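Ribulose-5-phosphate reductase 1 (Staphylococcus aureus, PDB 6XHK) catalyses the NADPH-dependent reduction of D-ribulose 5-phosphate to D-ribitol 5-phosphate, a step on the way to poly(ribitol phosphate) wall teichoic acid. Local coordinates at residues G168-G173 with Y193-T198; I178-L183 with F205-D210. One frame throughout, in Å; residues are numbered along the deposited sequence.

Interaction 1: residues G168-G173 with Y193-T198; sequences GIWGDG and YVFGKT. With NDP (NADPH dihydro-nicotinamide-adenine-dinucleotide phosphate), chain B.
Ile169 and Val194 are paired at the centre of two neighbouring parallel strands, the first two of the Rossmann-type sheet that carries the NADPH. The strand axes run 4.7 Å apart at 18°, and three backbone hydrogen bonds hold the register: Ile169 N to Tyr193 O, Phe195 N to Ile169 O, and Gly171 N to Phe195 O.

The tight part lies on the Trp170 face of the sheet. Here the six-membered ring of Trp170 and the ring of Phe195 stack face to face, centroids 3.9 Å apart and planes at 15°. CB of Phe195 extends this overlap over the five-membered ring of Trp170 in a CH-pi contact. Phe195 CG lies anti to the carbonyl carbon (chi1 -55°), which lays its ring against one face of the indole. Trp170 NE1 is hydrogen-bonded to Gln241 OE1, while the CD1 side of the indole meets NADPH N1A.

Strand 166-170 ends at Trp170 and its neighbour at Gly196; past them the contact thins to Lys197 and Thr198, with Lys197 exposed to solvent and its CD beside adenine C8A. Asp172 joins the two turns. Its OD2 accepts from Lys197 N (2.9 Å), above the carboxylate plane, and from Thr198 N (3.2 Å), which approaches OD2 nearly in line with its C-O bond. Two amides fix this oxygen; OD1 takes a hydrogen bond from the adenosine ribose hydroxyl O3B at 2.6 Å.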
ATOM      1  N   GLY A 168       5.758 -17.430   5.647  1.00 83.48           N
ATOM      2  CA  GLY A 168       4.545 -17.193   6.408  1.00 92.99           C
ATOM      3  C   GLY A 168       4.174 -15.722   6.350  1.00 94.90           C
ATOM      4  O   GLY A 168       5.044 -14.855   6.277  1.00105.41           O
ATOM      5  N   ILE A 169       2.868 -15.447   6.363  1.00 90.36           N
ATOM      6  CA  ILE A 169       2.333 -14.089   6.279  1.00 79.47           C
ATOM      7  C   ILE A 169       1.253 -13.943   7.348  1.00 79.31           C
ATOM      8  O   ILE A 169       0.240 -14.654   7.311  1.00 83.49           O
ATOM      9  CB  ILE A 169       1.748 -13.795   4.888  1.00 79.76           C
ATOM     10  CG1 ILE A 169       2.847 -13.838   3.835  1.00 80.26           C
ATOM     11  CG2 ILE A 169       1.128 -12.429   4.878  1.00 79.20           C
ATOM     12  CD1 ILE A 169       2.360 -13.779   2.421  1.00 81.06           C
ATOM     13  N   TRP A 170       1.464 -13.043   8.310  1.00 78.80           N
ATOM     14  CA  TRP A 170       0.423 -12.712   9.283  1.00 89.61           C
ATOM     15  C   TRP A 170      -0.377 -11.502   8.815  1.00 94.60           C
ATOM     16  O   TRP A 170       0.195 -10.510   8.356  1.00 86.11           O
ATOM     17  CB  TRP A 170       0.987 -12.435  10.683  1.00 88.25           C
ATOM     18  CG  TRP A 170       1.021 -13.630  11.600  1.00 85.04           C
ATOM     19  CD1 TRP A 170       0.266 -13.827  12.737  1.00 85.60           C
ATOM     20  CD2 TRP A 170       1.857 -14.779  11.473  1.00 88.24           C
ATOM     21  NE1 TRP A 170       0.571 -15.047  13.305  1.00 81.61           N
ATOM     22  CE2 TRP A 170       1.547 -15.647  12.551  1.00 81.38           C
ATOM     23  CE3 TRP A 170       2.836 -15.169  10.547  1.00 82.39           C
ATOM     24  CZ2 TRP A 170       2.182 -16.864  12.722  1.00 82.36           C
ATOM     25  CZ3 TRP A 170       3.457 -16.387  10.718  1.00 81.32           C
ATOM     26  CH2 TRP A 170       3.132 -17.218  11.799  1.00 82.34           C
ATOM     27  N   GLY A 171      -1.707 -11.595   8.944  1.00100.48           N
ATOM     28  CA  GLY A 171      -2.618 -10.562   8.470  1.00 80.27           C
ATOM     29  C   GLY A 171      -3.339 -10.906   7.177  1.00 87.18           C
ATOM     30  O   GLY A 171      -2.698 -11.049   6.127  1.00 80.49           O
ATOM     31  N   ASP A 172      -4.671 -11.030   7.249  1.00 82.31           N
ATOM     32  CA  ASP A 172      -5.524 -11.427   6.133  1.00 83.50           C
ATOM     33  C   ASP A 172      -6.129 -10.219   5.408  1.00 89.69           C
ATOM     34  O   ASP A 172      -7.252 -10.301   4.907  1.00 94.14           O
ATOM     35  CB  ASP A 172      -6.628 -12.351   6.642  1.00 85.02           C
ATOM     36  CG  ASP A 172      -7.343 -11.799   7.870  1.00 85.94           C
ATOM     37  OD1 ASP A 172      -7.054 -10.666   8.269  1.00 87.80           O
ATOM     38  OD2 ASP A 172      -8.239 -12.467   8.413  1.00 87.47           O
ATOM     39  N   GLY A 173      -5.420  -9.089   5.342  1.00 84.65           N
ATOM     40  CA  GLY A 173      -5.935  -7.861   4.752  1.00 84.68           C
ATOM     41  C   GLY A 173      -5.255  -7.414   3.466  1.00 84.38           C
ATOM     42  O   GLY A 173      -4.786  -8.263   2.699  1.00 83.97           O
ATOM     43  N   TYR A 193       2.170 -19.735   3.487  1.00 89.91           N
ATOM     44  CA  TYR A 193       1.137 -19.905   4.504  1.00 93.74           C
ATOM     45  C   TYR A 193       0.663 -18.525   4.952  1.00 91.43           C
ATOM     46  O   TYR A 193       1.475 -17.614   5.129  1.00 83.16           O
ATOM     47  CB  TYR A 193       1.664 -20.690   5.742  1.00 95.39           C
ATOM     48  CG  TYR A 193       2.194 -22.096   5.503  1.00103.05           C
ATOM     49  CD1 TYR A 193       1.882 -22.801   4.351  1.00105.55           C
ATOM     50  CD2 TYR A 193       3.061 -22.690   6.411  1.00101.56           C
ATOM     51  CE1 TYR A 193       2.378 -24.069   4.120  1.00104.32           C
ATOM     52  CE2 TYR A 193       3.564 -23.956   6.190  1.00106.71           C
ATOM     53  CZ  TYR A 193       3.219 -24.643   5.040  1.00103.64           C
ATOM     54  OH  TYR A 193       3.716 -25.911   4.816  1.00 95.97           O
ATOM     55  N   VAL A 194      -0.644 -18.375   5.161  1.00 90.08           N
ATOM     56  CA  VAL A 194      -1.236 -17.104   5.569  1.00 84.16           C
ATOM     57  C   VAL A 194      -2.000 -17.342   6.869  1.00 82.98           C
ATOM     58  O   VAL A 194      -2.714 -18.343   7.005  1.00 84.30           O
ATOM     59  CB  VAL A 194      -2.153 -16.518   4.464  1.00 88.62           C
ATOM     60  CG1 VAL A 194      -2.915 -15.280   4.947  1.00 82.61           C
ATOM     61  CG2 VAL A 194      -1.354 -16.204   3.218  1.00 83.14           C
ATOM     62  N   PHE A 195      -1.832 -16.433   7.826  1.00 82.05           N
ATOM     63  CA  PHE A 195      -2.469 -16.518   9.134  1.00 93.28           C
ATOM     64  C   PHE A 195      -3.350 -15.296   9.333  1.00 96.37           C
ATOM     65  O   PHE A 195      -2.887 -14.159   9.166  1.00 81.48           O
ATOM     66  CB  PHE A 195      -1.420 -16.607  10.258  1.00 90.51           C
ATOM     67  CG  PHE A 195      -0.450 -17.744  10.078  1.00 96.18           C
ATOM     68  CD1 PHE A 195       0.624 -17.625   9.203  1.00 82.12           C
ATOM     69  CD2 PHE A 195      -0.640 -18.944  10.745  1.00 93.32           C
ATOM     70  CE1 PHE A 195       1.495 -18.674   9.012  1.00 83.06           C
ATOM     71  CE2 PHE A 195       0.216 -19.979  10.553  1.00 84.86           C
ATOM     72  CZ  PHE A 195       1.286 -19.846   9.679  1.00 84.43           C
ATOM     73  N   GLY A 196      -4.610 -15.526   9.692  1.00 83.83           N
ATOM     74  CA  GLY A 196      -5.507 -14.409   9.871  1.00 84.34           C
ATOM     75  C   GLY A 196      -6.560 -14.674  10.908  1.00 86.09           C
ATOM     76  O   GLY A 196      -6.398 -15.582  11.720  1.00 86.60           O
ATOM     77  N   LYS A 197      -7.659 -13.924  10.854  1.00 87.41           N
ATOM     78  CA  LYS A 197      -8.707 -13.975  11.871  1.00102.27           C
ATOM     79  C   LYS A 197     -10.114 -14.331  11.369  1.00 91.94           C
ATOM     80  O   LYS A 197     -10.920 -14.787  12.183  1.00 94.03           O
ATOM     81  CB  LYS A 197      -8.800 -12.626  12.609  1.00 97.07           C
ATOM     82  CG  LYS A 197      -7.626 -12.274  13.499  1.00 88.48           C
ATOM     83  CD  LYS A 197      -7.811 -10.919  14.182  1.00 89.31           C
ATOM     84  CE  LYS A 197      -8.917 -10.951  15.242  1.00106.67           C
ATOM     85  NZ  LYS A 197      -8.842  -9.865  16.269  1.00109.30           N
ATOM     86  N   THR A 198     -10.453 -14.120  10.091  1.00106.80           N
ATOM     87  CA  THR A 198     -11.841 -14.208   9.635  1.00105.42           C
ATOM     88  C   THR A 198     -11.952 -15.049   8.374  1.00 95.11           C
ATOM     89  O   THR A 198     -11.140 -14.901   7.452  1.00 93.35           O
ATOM     90  CB  THR A 198     -12.428 -12.816   9.359  1.00 95.87           C
ATOM     91  OG1 THR A 198     -11.422 -11.972   8.787  1.00123.94           O
ATOM     92  CG2 THR A 198     -12.938 -12.193  10.643  1.00102.16           C
TER
HETATM   93  PA  NDP B 401      -6.128  -4.102   7.378  1.00140.77           P
HETATM   94  O1A NDP B 401      -7.272  -3.292   7.917  1.00158.92           O
HETATM   95  O2A NDP B 401      -6.508  -4.711   6.032  1.00137.07           O
HETATM   96  O5B NDP B 401      -5.715  -5.255   8.501  1.00136.42           O
HETATM   97  C5B NDP B 401      -4.995  -6.465   8.090  1.00117.39           C
HETATM   98  C4B NDP B 401      -5.640  -7.758   8.715  1.00 96.54           C
HETATM   99  O4B NDP B 401      -4.972  -8.206   9.745  1.00 89.37           O
HETATM  100  C3B NDP B 401      -7.070  -7.463   9.252  1.00 89.51           C
HETATM  101  O3B NDP B 401      -8.000  -8.219   8.608  1.00 89.35           O
HETATM  102  C2B NDP B 401      -7.098  -7.890  10.713  1.00 82.78           C
HETATM  103  O2B NDP B 401      -8.408  -8.578  10.880  1.00 77.84           O
HETATM  104  C1B NDP B 401      -6.094  -8.727  10.795  1.00 88.49           C
HETATM  105  N9A NDP B 401      -5.569  -8.941  12.147  1.00 92.88           N
HETATM  106  C8A NDP B 401      -5.882  -8.300  13.310  1.00103.79           C
HETATM  107  N7A NDP B 401      -5.150  -8.847  14.322  1.00 92.22           N
HETATM  108  C5A NDP B 401      -4.406  -9.804  13.792  1.00 93.77           C
HETATM  109  C6A NDP B 401      -3.396 -10.765  14.432  1.00 81.84           C
HETATM  110  N6A NDP B 401      -3.141 -10.668  15.853  1.00 84.99           N
HETATM  111  N1A NDP B 401      -2.734 -11.721  13.609  1.00 66.98           N
HETATM  112  C2A NDP B 401      -3.006 -11.801  12.190  1.00 64.85           C
HETATM  113  N3A NDP B 401      -3.978 -10.868  11.585  1.00 79.88           N
HETATM  114  C4A NDP B 401      -4.667  -9.868  12.449  1.00 88.69           C
HETATM  115  O3  NDP B 401      -4.779  -3.124   7.097  1.00134.05           O
HETATM  116  PN  NDP B 401      -3.547  -3.440   5.973  1.00135.47           P
HETATM  117  O1N NDP B 401      -3.544  -4.916   5.567  1.00144.51           O
HETATM  118  O2N NDP B 401      -3.793  -2.647   4.731  1.00151.93           O
HETATM  119  O5D NDP B 401      -2.111  -2.959   6.667  1.00131.84           O
HETATM  120  C5D NDP B 401      -2.018  -2.844   8.104  1.00127.78           C
HETATM  121  C4D NDP B 401      -0.897  -2.083   8.614  1.00124.75           C
HETATM  122  O4D NDP B 401       0.215  -1.794   7.521  1.00115.63           O
HETATM  123  C3D NDP B 401      -1.305  -0.685   9.136  1.00137.61           C
HETATM  124  O3D NDP B 401      -0.668  -0.406  10.457  1.00143.04           O
HETATM  125  C2D NDP B 401      -0.888   0.181   8.179  1.00142.46           C
HETATM  126  O2D NDP B 401      -0.648   1.541   8.662  1.00152.90           O
HETATM  127  C1D NDP B 401       0.470  -0.500   7.585  1.00126.08           C
HETATM  128  N1N NDP B 401       0.972   0.090   6.326  1.00119.50           N
HETATM  129  C2N NDP B 401       2.425   0.225   6.196  1.00134.05           C
HETATM  130  C3N NDP B 401       3.099   0.994   5.046  1.00141.63           C
HETATM  131  C7N NDP B 401       4.680   1.087   5.031  1.00144.56           C
HETATM  132  O7N NDP B 401       5.231   1.974   4.423  1.00156.21           O
HETATM  133  N7N NDP B 401       5.458   0.081   5.758  1.00131.37           N
HETATM  134  C4N NDP B 401       2.244   1.403   3.821  1.00139.28           C
HETATM  135  C5N NDP B 401       0.728   1.428   4.119  1.00131.03           C
HETATM  136  C6N NDP B 401       0.114   0.547   5.228  1.00116.03           C
HETATM  137  P2B NDP B 401      -9.458  -7.862  11.896  1.00106.76           P
HETATM  138  O1X NDP B 401      -8.784  -7.466  13.192  1.00 99.07           O
HETATM  139  O2X NDP B 401      -9.970  -6.602  11.219  1.00115.68           O
HETATM  140  O3X NDP B 401     -10.576  -8.851  12.186  1.00120.52           O

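Interaction 2: residues I178-L183 with F205-D210; sequences ITAILL and FSFVDD
Phe207 meets helix 174-186 with the edge of its ring, pressed against the backbone and side chains of Ala180 and Ile181. Its CB is directed at the helix but is still 7.0 Å from Ala180 CB, so the ring does the reaching. CG stands between the backbone N and the carbonyl carbon (chi1 48°), and from there CD2 leads on to the two atoms that make the contact. CE2 lies 3.7 Å from Ala180 CB and is also beside Ala180 C and Ile181 N, both of them near the ring plane. CZ, at the tip, rests 3.6 Å from Ile181 CG1; this branch is set beside the backbone N of Ile181, which lets the adjoining ring atoms CE2 and CZ meet N and CG1 together.

This helix is the crossover of a beta-alpha-beta unit of the Rossmann-type domain, between strands 166-170 and 191-196, and residues 205-210 belong to the connection leading to the next strand, 210-213. No hydrogen bond links the two segments, and the buried surface totals 167 Å², which marks a small apolar contact. Ala180 is shared by three partners. Besides meeting Phe207, Ala180 CB faces the edge of the Phe205 ring, with Phe205 CD1 at 3.9 Å. Val208 CG2 lies 4.1 Å from Ala180 CB.

Tyr177, one turn before Ile181, meets both phenylalanine rings, Phe205 edge-to-face. Polar ties are made through Arg184 on the same helix, which forms a salt bridge with Asp209 OD1 and takes Phe207 O as acceptor for NE.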
ATOM      1  N   ILE A 178      -1.517  -8.579  -1.038  1.00 86.21           N
ATOM      2  CA  ILE A 178      -0.526  -8.159  -2.028  1.00 84.26           C
ATOM      3  C   ILE A 178       0.755  -8.962  -1.880  1.00 85.79           C
ATOM      4  O   ILE A 178       1.327  -9.441  -2.870  1.00 91.43           O
ATOM      5  CB  ILE A 178      -0.278  -6.643  -1.922  1.00 84.18           C
ATOM      6  CG1 ILE A 178      -1.575  -5.892  -2.239  1.00 96.16           C
ATOM      7  CG2 ILE A 178       0.889  -6.212  -2.796  1.00 84.75           C
ATOM      8  CD1 ILE A 178      -1.421  -4.418  -2.357  1.00 98.58           C
ATOM      9  N   THR A 179       1.220  -9.129  -0.639  1.00 82.11           N
ATOM     10  CA  THR A 179       2.454  -9.866  -0.398  1.00 81.79           C
ATOM     11  C   THR A 179       2.335 -11.314  -0.826  1.00 89.34           C
ATOM     12  O   THR A 179       3.261 -11.860  -1.443  1.00 93.41           O
ATOM     13  CB  THR A 179       2.811  -9.765   1.075  1.00 86.56           C
ATOM     14  OG1 THR A 179       2.505  -8.440   1.529  1.00 85.86           O
ATOM     15  CG2 THR A 179       4.268 -10.134   1.313  1.00 80.48           C
ATOM     16  N   ALA A 180       1.221 -11.964  -0.472  1.00 82.68           N
ATOM     17  CA  ALA A 180       0.971 -13.313  -0.957  1.00 83.90           C
ATOM     18  C   ALA A 180       1.090 -13.364  -2.478  1.00 92.21           C
ATOM     19  O   ALA A 180       1.782 -14.237  -3.030  1.00 88.42           O
ATOM     20  CB  ALA A 180      -0.403 -13.781  -0.480  1.00 84.07           C
ATOM     21  N   ILE A 181       0.461 -12.400  -3.171  1.00 95.01           N
ATOM     22  CA  ILE A 181       0.504 -12.369  -4.633  1.00 95.57           C
ATOM     23  C   ILE A 181       1.945 -12.299  -5.117  1.00 88.74           C
ATOM     24  O   ILE A 181       2.352 -13.020  -6.038  1.00 99.94           O
ATOM     25  CB  ILE A 181      -0.300 -11.182  -5.180  1.00 94.25           C
ATOM     26  CG1 ILE A 181      -1.774 -11.273  -4.808  1.00 95.15           C
ATOM     27  CG2 ILE A 181      -0.169 -11.126  -6.703  1.00 91.31           C
ATOM     28  CD1 ILE A 181      -2.567 -10.069  -5.361  1.00 91.48           C
ATOM     29  N   LEU A 182       2.728 -11.404  -4.518  1.00 87.39           N
ATOM     30  CA  LEU A 182       4.081 -11.171  -5.011  1.00 95.95           C
ATOM     31  C   LEU A 182       4.966 -12.381  -4.786  1.00 93.73           C
ATOM     32  O   LEU A 182       5.686 -12.816  -5.696  1.00 96.63           O
ATOM     33  CB  LEU A 182       4.684  -9.936  -4.353  1.00 86.91           C
ATOM     34  CG  LEU A 182       3.983  -8.667  -4.819  1.00 94.30           C
ATOM     35  CD1 LEU A 182       4.378  -7.481  -3.954  1.00 97.69           C
ATOM     36  CD2 LEU A 182       4.303  -8.418  -6.282  1.00 89.47           C
ATOM     37  N   LEU A 183       4.920 -12.943  -3.582  1.00 87.36           N
ATOM     38  CA  LEU A 183       5.700 -14.142  -3.314  1.00 88.24           C
ATOM     39  C   LEU A 183       5.342 -15.255  -4.281  1.00103.28           C
ATOM     40  O   LEU A 183       6.225 -15.978  -4.754  1.00107.47           O
ATOM     41  CB  LEU A 183       5.486 -14.608  -1.880  1.00 86.62           C
ATOM     42  CG  LEU A 183       6.083 -13.673  -0.842  1.00 97.43           C
ATOM     43  CD1 LEU A 183       5.535 -14.044   0.521  1.00 83.60           C
ATOM     44  CD2 LEU A 183       7.610 -13.700  -0.917  1.00 86.19           C
ATOM     45  N   PHE A 205      -7.480 -15.897  -0.348  1.00100.16           N
ATOM     46  CA  PHE A 205      -6.137 -16.423  -0.575  1.00 90.45           C
ATOM     47  C   PHE A 205      -6.284 -17.866  -1.051  1.00115.85           C
ATOM     48  O   PHE A 205      -6.429 -18.792  -0.247  1.00128.43           O
ATOM     49  CB  PHE A 205      -5.317 -16.357   0.701  1.00 88.24           C
ATOM     50  CG  PHE A 205      -5.144 -14.966   1.295  1.00 89.11           C
ATOM     51  CD1 PHE A 205      -3.910 -14.306   1.209  1.00 85.11           C
ATOM     52  CD2 PHE A 205      -6.180 -14.351   2.001  1.00 87.00           C
ATOM     53  CE1 PHE A 205      -3.715 -13.065   1.799  1.00 83.90           C
ATOM     54  CE2 PHE A 205      -5.988 -13.090   2.591  1.00 86.06           C
ATOM     55  CZ  PHE A 205      -4.753 -12.445   2.479  1.00 84.28           C
ATOM     56  N   SER A 206      -6.256 -18.053  -2.360  1.00113.27           N
ATOM     57  CA  SER A 206      -6.499 -19.343  -2.982  1.00110.79           C
ATOM     58  C   SER A 206      -5.243 -19.929  -3.580  1.00116.98           C
ATOM     59  O   SER A 206      -5.083 -21.153  -3.611  1.00130.14           O
ATOM     60  CB  SER A 206      -7.540 -19.187  -4.082  1.00110.92           C
ATOM     61  OG  SER A 206      -8.689 -18.598  -3.527  1.00124.11           O
ATOM     62  N   PHE A 207      -4.367 -19.057  -4.063  1.00105.15           N
ATOM     63  CA  PHE A 207      -3.061 -19.269  -4.650  1.00103.56           C
ATOM     64  C   PHE A 207      -1.967 -19.533  -3.587  1.00113.83           C
ATOM     65  O   PHE A 207      -0.771 -19.662  -3.905  1.00117.27           O
ATOM     66  CB  PHE A 207      -2.702 -18.063  -5.522  1.00 98.26           C
ATOM     67  CG  PHE A 207      -2.924 -16.731  -4.845  1.00100.56           C
ATOM     68  CD1 PHE A 207      -4.182 -16.173  -4.770  1.00103.04           C
ATOM     69  CD2 PHE A 207      -1.877 -16.059  -4.247  1.00104.23           C
ATOM     70  CE1 PHE A 207      -4.385 -14.958  -4.147  1.00 97.66           C
ATOM     71  CE2 PHE A 207      -2.084 -14.846  -3.622  1.00103.28           C
ATOM     72  CZ  PHE A 207      -3.340 -14.296  -3.578  1.00 95.02           C
ATOM     73  N   VAL A 208      -2.429 -19.610  -2.339  1.00112.98           N
ATOM     74  CA  VAL A 208      -1.622 -19.945  -1.172  1.00107.55           C
ATOM     75  C   VAL A 208      -1.763 -21.429  -0.861  1.00106.69           C
ATOM     76  O   VAL A 208      -2.803 -22.047  -1.128  1.00134.29           O
ATOM     77  CB  VAL A 208      -2.026 -19.045   0.019  1.00 88.78           C
ATOM     78  CG1 VAL A 208      -1.245 -19.372   1.227  1.00116.62           C
ATOM     79  CG2 VAL A 208      -1.677 -17.633  -0.314  1.00 87.47           C
ATOM     80  N   ASP A 209      -0.690 -22.004  -0.293  1.00102.20           N
ATOM     81  CA  ASP A 209      -0.613 -23.451  -0.108  1.00100.69           C
ATOM     82  C   ASP A 209      -1.544 -23.909   0.998  1.00 94.40           C
ATOM     83  O   ASP A 209      -2.158 -24.975   0.896  1.00128.87           O
ATOM     84  CB  ASP A 209       0.820 -23.890   0.195  1.00 94.86           C
ATOM     85  CG  ASP A 209       1.792 -23.501  -0.898  1.00105.73           C
ATOM     86  OD1 ASP A 209       1.473 -22.579  -1.663  1.00121.36           O
ATOM     87  OD2 ASP A 209       2.839 -24.139  -1.056  1.00112.26           O
ATOM     88  N   ASP A 210      -1.678 -23.112   2.048  1.00 92.22           N
ATOM     89  CA  ASP A 210      -2.636 -23.404   3.096  1.00 92.30           C
ATOM     90  C   ASP A 210      -2.860 -22.103   3.862  1.00 90.00           C
ATOM     91  O   ASP A 210      -2.047 -21.180   3.818  1.00 88.34           O
ATOM     92  CB  ASP A 210      -2.140 -24.539   4.020  1.00116.54           C
ATOM     93  CG  ASP A 210      -3.253 -25.155   4.879  1.00107.15           C
ATOM     94  OD1 ASP A 210      -3.770 -26.225   4.516  1.00114.92           O
ATOM     95  OD2 ASP A 210      -3.661 -24.553   5.892  1.00133.24           O
TER

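After the N-terminal part of the chain, including the GroES-like region, strand 166-170 and its glycine-rich turn lead into helix 174-186, which holds residues 178-183. When the chain returns through strand 191-196, interaction 1 closes a loop of 19 intervening residues; after helix 199-202 it reaches 205-210, where interaction 2 closes one of 21. The segments alternate, so the two loops cross. One contact joins neighbouring strands, the other fastens the crossover helix to the connection before strand 210-213. They touch on the sheet face of Ile169 and Val194: Ile169 CD1 packs 3.7 Å from Leu183 CD1, and Val194 CG2 lies 3.7 Å from Val208 CG1.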